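Local coordinates for protein (merozoite surface protein 1) (Plasmodium cynomolgi, PDB 1B9W), which probably takes part in binding and invasion of host erythrocytes and in merozoite egress, this chain being its C-terminal pair of EGF-like domains, at residues R6-N11 against G24-R29; R29-F34 against P81-V86. All coordinates share one frame; numbering follows the deposited sequence.

Contact 1: residues R6-N11 against G24-R29; sequences RCIDTN and GTEEWR
In the first EGF-like domain, the N-terminal loop carrying C7 folds over strand 26-30, and the carboxylate of E26 is bound by the backbone amides of I8 and D9 and the hydroxyl of T10. I8 N gives E26 OE2 a nearly straight bond, 2.8 Å long at 168°, on the syn side but somewhat out of the carboxylate plane. D9 N donates to E26 OE1 at 3.0 Å, also syn and tilted from the plane, more bent at 142°. T10 OG1 takes the anti lone pair of the same OE1 at 2.7 Å; with the I8 bond on OE2, these would restrain rotation of the carboxylate. An extended chain (chi2 -176°) carries the group to the loop, E26 CG lying 3.9 Å from C7 SG. T10 CG2 approaches W28 CD1 obliquely at 4.0 Å. One water joins D9 OD2 to G24 O, another T10 OG1 to E26 O. The like-charged D9 OD2 and E26 OE2 lie 4.1 Å apart, but R20 forms salt bridges to both and probably offsets part of their repulsion. With the C7-C18 disulfide tying this loop to strand 16-20, the arrangement is the N-terminal loop pinned against the two-stranded hairpin of an EGF-like domain.

Contact 2: residues R29-F34 against P81-V86; sequences RCLLYF and PLFEGV
R29 reaches from the end of strand 26-30 to V86, sending NH1 to V86 O with a bond of 2.9 Å and an N-H...O angle of 161°. NH1 lies in the carbonyl plane of V86, and V86 O lies at the edge of the guanidinium, near its plane. Nearer the backbone, R29 CB packs on V86 CG1 at 3.5 Å, the two side chains running past each other in opposite senses. At C30, held to C41 by a disulfide, the carbonyl O meets the same methyl at 3.7 Å. Here one EGF-like domain is laid on the other: the first supplies the strand end and the type II turn L31-F34, the second the bend between strands 80-82 and 87-89, where G85 N bonds back to L82 O. L31 follows, its CD2 touching F83 CB at 4.1 Å. For L32, chi1 (-71°, CG anti to the carbonyl carbon) brings the isobutyl group to 81-86, and chi2 (-175°) then sets CD2 4.0 Å from V86 CG2 and CD1 3.8 Å from E84 CB. L32 N donates to a water O at 2.9 Å, which in turn donates to F83 O and, weakly, to E84 OE1.

How the contacts relate
Both contacts draw on strand 26-30, yet their centres lie about 15 Å apart. R29 belongs to both segment ranges, but of the segments facing it, it makes contact only with 81-86, through V86. Contact 1 is a surface contact within the first EGF-like domain, with no buried residue among those that meet; contact 2 joins the two domains, its centre about 4 Å from that of the chain, and three of its seven touching residues are buried in the fold. Chemistry follows place: a carboxylate gripped by loop donors prevails in contact 1, whereas aliphatic packing round V86 with a single direct hydrogen bond prevails in contact 2. The guanidinium of R29 also forms a salt bridge with E27 of the shared strand.

Contact 1: residues R6-N11 against G24-R29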
# COMPACT_ATOMS: atom_id res chain seq x y z
N ARG A 6 -4.20 -11.43 -6.63
CA ARG A 6 -5.44 -10.84 -6.14
C ARG A 6 -5.94 -11.55 -4.92
O ARG A 6 -5.92 -12.78 -4.73
CB ARG A 6 -6.49 -10.85 -7.26
CG ARG A 6 -6.06 -10.06 -8.49
CD ARG A 6 -7.18 -10.16 -9.51
NE ARG A 6 -7.07 -9.23 -10.62
CZ ARG A 6 -7.10 -9.62 -11.89
NH1 ARG A 6 -7.22 -10.90 -12.22
NH2 ARG A 6 -7.01 -8.69 -12.84
N CYS A 7 -6.53 -10.77 -3.98
CA CYS A 7 -7.04 -11.41 -2.77
C CYS A 7 -8.35 -12.18 -3.10
O CYS A 7 -9.14 -11.64 -3.86
CB CYS A 7 -7.32 -10.23 -1.79
SG CYS A 7 -5.63 -9.76 -1.24
N ILE A 8 -8.49 -13.31 -2.44
CA ILE A 8 -9.73 -14.11 -2.64
C ILE A 8 -10.29 -14.53 -1.32
O ILE A 8 -11.43 -15.03 -1.26
CB ILE A 8 -9.39 -15.38 -3.50
CG1 ILE A 8 -8.23 -16.15 -2.92
CG2 ILE A 8 -9.16 -14.86 -4.92
CD1 ILE A 8 -7.95 -17.50 -3.62
N ASP A 9 -9.59 -14.28 -0.20
CA ASP A 9 -10.11 -14.69 1.08
C ASP A 9 -10.62 -13.52 1.94
O ASP A 9 -11.28 -13.76 2.94
CB ASP A 9 -9.04 -15.42 1.90
CG ASP A 9 -8.70 -16.81 1.37
OD1 ASP A 9 -9.66 -17.46 0.90
OD2 ASP A 9 -7.53 -17.22 1.45
N THR A 10 -10.21 -12.32 1.60
CA THR A 10 -10.47 -11.16 2.49
C THR A 10 -11.52 -10.27 1.90
O THR A 10 -11.53 -9.91 0.72
CB THR A 10 -9.13 -10.37 2.56
OG1 THR A 10 -8.16 -11.25 3.11
CG2 THR A 10 -9.32 -9.14 3.47
N ASN A 11 -12.46 -9.82 2.73
CA ASN A 11 -13.42 -8.81 2.29
C ASN A 11 -12.70 -7.43 2.50
O ASN A 11 -12.52 -7.13 3.67
CB ASN A 11 -14.65 -8.88 3.19
CG ASN A 11 -15.77 -7.97 2.80
OD1 ASN A 11 -15.72 -7.27 1.79
ND2 ASN A 11 -16.84 -7.94 3.59
N GLY A 24 0.03 -17.84 0.91
CA GLY A 24 -1.41 -17.90 1.02
C GLY A 24 -2.00 -16.82 1.92
O GLY A 24 -3.23 -16.79 2.09
N THR A 25 -1.14 -16.02 2.56
CA THR A 25 -1.69 -14.98 3.45
C THR A 25 -2.06 -13.77 2.61
O THR A 25 -1.55 -13.57 1.50
CB THR A 25 -0.65 -14.52 4.49
OG1 THR A 25 0.45 -13.94 3.79
CG2 THR A 25 -0.16 -15.62 5.39
N GLU A 26 -2.96 -12.91 3.12
CA GLU A 26 -3.35 -11.75 2.38
C GLU A 26 -3.15 -10.50 3.31
O GLU A 26 -3.49 -10.66 4.47
CB GLU A 26 -4.86 -11.83 2.05
CG GLU A 26 -4.96 -12.94 0.95
CD GLU A 26 -6.36 -13.11 0.40
OE1 GLU A 26 -7.35 -12.54 0.90
OE2 GLU A 26 -6.40 -13.85 -0.63
N GLU A 27 -2.75 -9.45 2.64
CA GLU A 27 -2.61 -8.21 3.52
C GLU A 27 -3.28 -7.12 2.75
O GLU A 27 -3.05 -6.89 1.59
CB GLU A 27 -1.11 -7.91 3.69
CG GLU A 27 -0.98 -6.62 4.57
CD GLU A 27 0.47 -6.22 4.68
OE1 GLU A 27 1.38 -6.95 4.25
OE2 GLU A 27 0.72 -5.13 5.27
N TRP A 28 -4.15 -6.33 3.46
CA TRP A 28 -4.75 -5.19 2.84
C TRP A 28 -4.09 -3.90 3.52
O TRP A 28 -3.66 -4.05 4.65
CB TRP A 28 -6.26 -5.14 3.04
CG TRP A 28 -6.77 -5.23 4.45
CD1 TRP A 28 -7.10 -6.34 5.17
CD2 TRP A 28 -7.04 -4.11 5.32
NE1 TRP A 28 -7.55 -6.01 6.42
CE2 TRP A 28 -7.50 -4.62 6.52
CE3 TRP A 28 -6.88 -2.72 5.12
CZ2 TRP A 28 -7.83 -3.81 7.62
CZ3 TRP A 28 -7.24 -1.90 6.21
CH2 TRP A 28 -7.68 -2.46 7.41
N ARG A 29 -3.99 -2.92 2.68
CA ARG A 29 -3.39 -1.63 3.14
C ARG A 29 -4.21 -0.51 2.58
O ARG A 29 -4.68 -0.50 1.42
CB ARG A 29 -1.98 -1.49 2.54
CG ARG A 29 -0.99 -2.50 3.15
CD ARG A 29 0.38 -2.27 2.49
NE ARG A 29 1.31 -3.24 3.11
CZ ARG A 29 2.52 -3.54 2.68
NH1 ARG A 29 3.08 -3.00 1.62
NH2 ARG A 29 3.20 -4.44 3.38
O HOH W 1 -5.66 -16.00 3.12
O HOH W 2 -6.33 -10.01 4.93

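Contact 2: residues R29-F34 against P81-V86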
# COMPACT_ATOMS: atom_id res chain seq x y z
N ARG A 29 -3.99 -2.92 2.68
CA ARG A 29 -3.39 -1.63 3.14
C ARG A 29 -4.21 -0.51 2.58
O ARG A 29 -4.68 -0.50 1.42
CB ARG A 29 -1.98 -1.49 2.54
CG ARG A 29 -0.99 -2.50 3.15
CD ARG A 29 0.38 -2.27 2.49
NE ARG A 29 1.31 -3.24 3.11
CZ ARG A 29 2.52 -3.54 2.68
NH1 ARG A 29 3.08 -3.00 1.62
NH2 ARG A 29 3.20 -4.44 3.38
N CYS A 30 -4.42 0.56 3.42
CA CYS A 30 -5.12 1.67 2.77
C CYS A 30 -4.37 2.28 1.62
O CYS A 30 -3.14 2.34 1.60
CB CYS A 30 -5.44 2.72 3.88
SG CYS A 30 -6.43 2.19 5.24
N LEU A 31 -5.09 2.87 0.66
CA LEU A 31 -4.55 3.57 -0.47
C LEU A 31 -3.89 4.89 0.05
O LEU A 31 -4.12 5.22 1.23
CB LEU A 31 -5.66 3.91 -1.47
CG LEU A 31 -6.27 2.67 -2.20
CD1 LEU A 31 -7.38 3.15 -3.13
CD2 LEU A 31 -5.17 1.94 -2.95
N LEU A 32 -3.00 5.42 -0.75
CA LEU A 32 -2.37 6.69 -0.33
C LEU A 32 -3.45 7.74 -0.06
O LEU A 32 -4.51 7.83 -0.66
CB LEU A 32 -1.44 7.21 -1.42
CG LEU A 32 -0.12 6.50 -1.69
CD1 LEU A 32 0.69 7.26 -2.73
CD2 LEU A 32 0.64 6.24 -0.40
N TYR A 33 -3.14 8.66 0.90
CA TYR A 33 -4.10 9.67 1.31
C TYR A 33 -5.31 9.15 2.07
O TYR A 33 -6.31 9.84 2.30
CB TYR A 33 -4.51 10.65 0.21
CG TYR A 33 -3.31 11.20 -0.53
CD1 TYR A 33 -2.43 12.12 0.03
CD2 TYR A 33 -3.07 10.76 -1.83
CE1 TYR A 33 -1.34 12.59 -0.67
CE2 TYR A 33 -1.97 11.21 -2.54
CZ TYR A 33 -1.12 12.13 -1.96
OH TYR A 33 -0.04 12.56 -2.68
N PHE A 34 -5.16 7.98 2.67
CA PHE A 34 -6.07 7.38 3.60
C PHE A 34 -5.30 6.79 4.76
O PHE A 34 -4.16 6.36 4.58
CB PHE A 34 -6.90 6.21 2.98
CG PHE A 34 -7.86 6.73 1.96
CD1 PHE A 34 -7.44 6.93 0.65
CD2 PHE A 34 -9.16 7.04 2.33
CE1 PHE A 34 -8.33 7.40 -0.29
CE2 PHE A 34 -10.04 7.53 1.38
CZ PHE A 34 -9.64 7.72 0.06
N PRO A 81 6.17 -0.16 -8.35
CA PRO A 81 5.11 0.22 -7.42
C PRO A 81 3.78 -0.37 -7.85
O PRO A 81 3.39 -0.33 -9.02
CB PRO A 81 5.11 1.75 -7.50
CG PRO A 81 5.64 2.05 -8.87
CD PRO A 81 6.67 0.99 -9.13
N LEU A 82 3.03 -0.90 -6.90
CA LEU A 82 1.62 -1.23 -7.13
C LEU A 82 0.79 -0.18 -6.35
O LEU A 82 1.15 0.09 -5.19
CB LEU A 82 1.31 -2.60 -6.55
CG LEU A 82 1.30 -3.84 -7.44
CD1 LEU A 82 2.04 -3.64 -8.75
CD2 LEU A 82 1.86 -5.03 -6.68
N PHE A 83 -0.29 0.28 -6.94
CA PHE A 83 -1.19 1.23 -6.28
C PHE A 83 -0.38 2.44 -5.78
O PHE A 83 -0.56 2.85 -4.64
CB PHE A 83 -1.90 0.60 -5.09
CG PHE A 83 -2.56 -0.73 -5.40
CD1 PHE A 83 -3.75 -0.78 -6.09
CD2 PHE A 83 -1.98 -1.91 -4.97
CE1 PHE A 83 -4.35 -1.99 -6.38
CE2 PHE A 83 -2.57 -3.14 -5.24
CZ PHE A 83 -3.76 -3.17 -5.95
N GLU A 84 0.49 2.95 -6.63
CA GLU A 84 1.32 4.11 -6.34
C GLU A 84 2.35 3.90 -5.25
O GLU A 84 2.89 4.88 -4.72
CB GLU A 84 0.44 5.35 -6.03
CG GLU A 84 -0.43 5.70 -7.22
CD GLU A 84 -1.64 6.55 -6.93
OE1 GLU A 84 -1.94 6.91 -5.77
OE2 GLU A 84 -2.34 6.89 -7.92
N GLY A 85 2.71 2.64 -4.94
CA GLY A 85 3.74 2.38 -3.97
C GLY A 85 3.25 1.96 -2.61
O GLY A 85 4.07 1.76 -1.71
N VAL A 86 1.96 1.71 -2.46
CA VAL A 86 1.43 1.08 -1.25
C VAL A 86 2.02 -0.32 -1.10
O VAL A 86 2.24 -0.81 -0.01
CB VAL A 86 -0.11 1.08 -1.31
CG1 VAL A 86 -0.70 0.24 -0.21
CG2 VAL A 86 -0.60 2.52 -1.18
O HOH W 3 -2.60 4.45 -3.49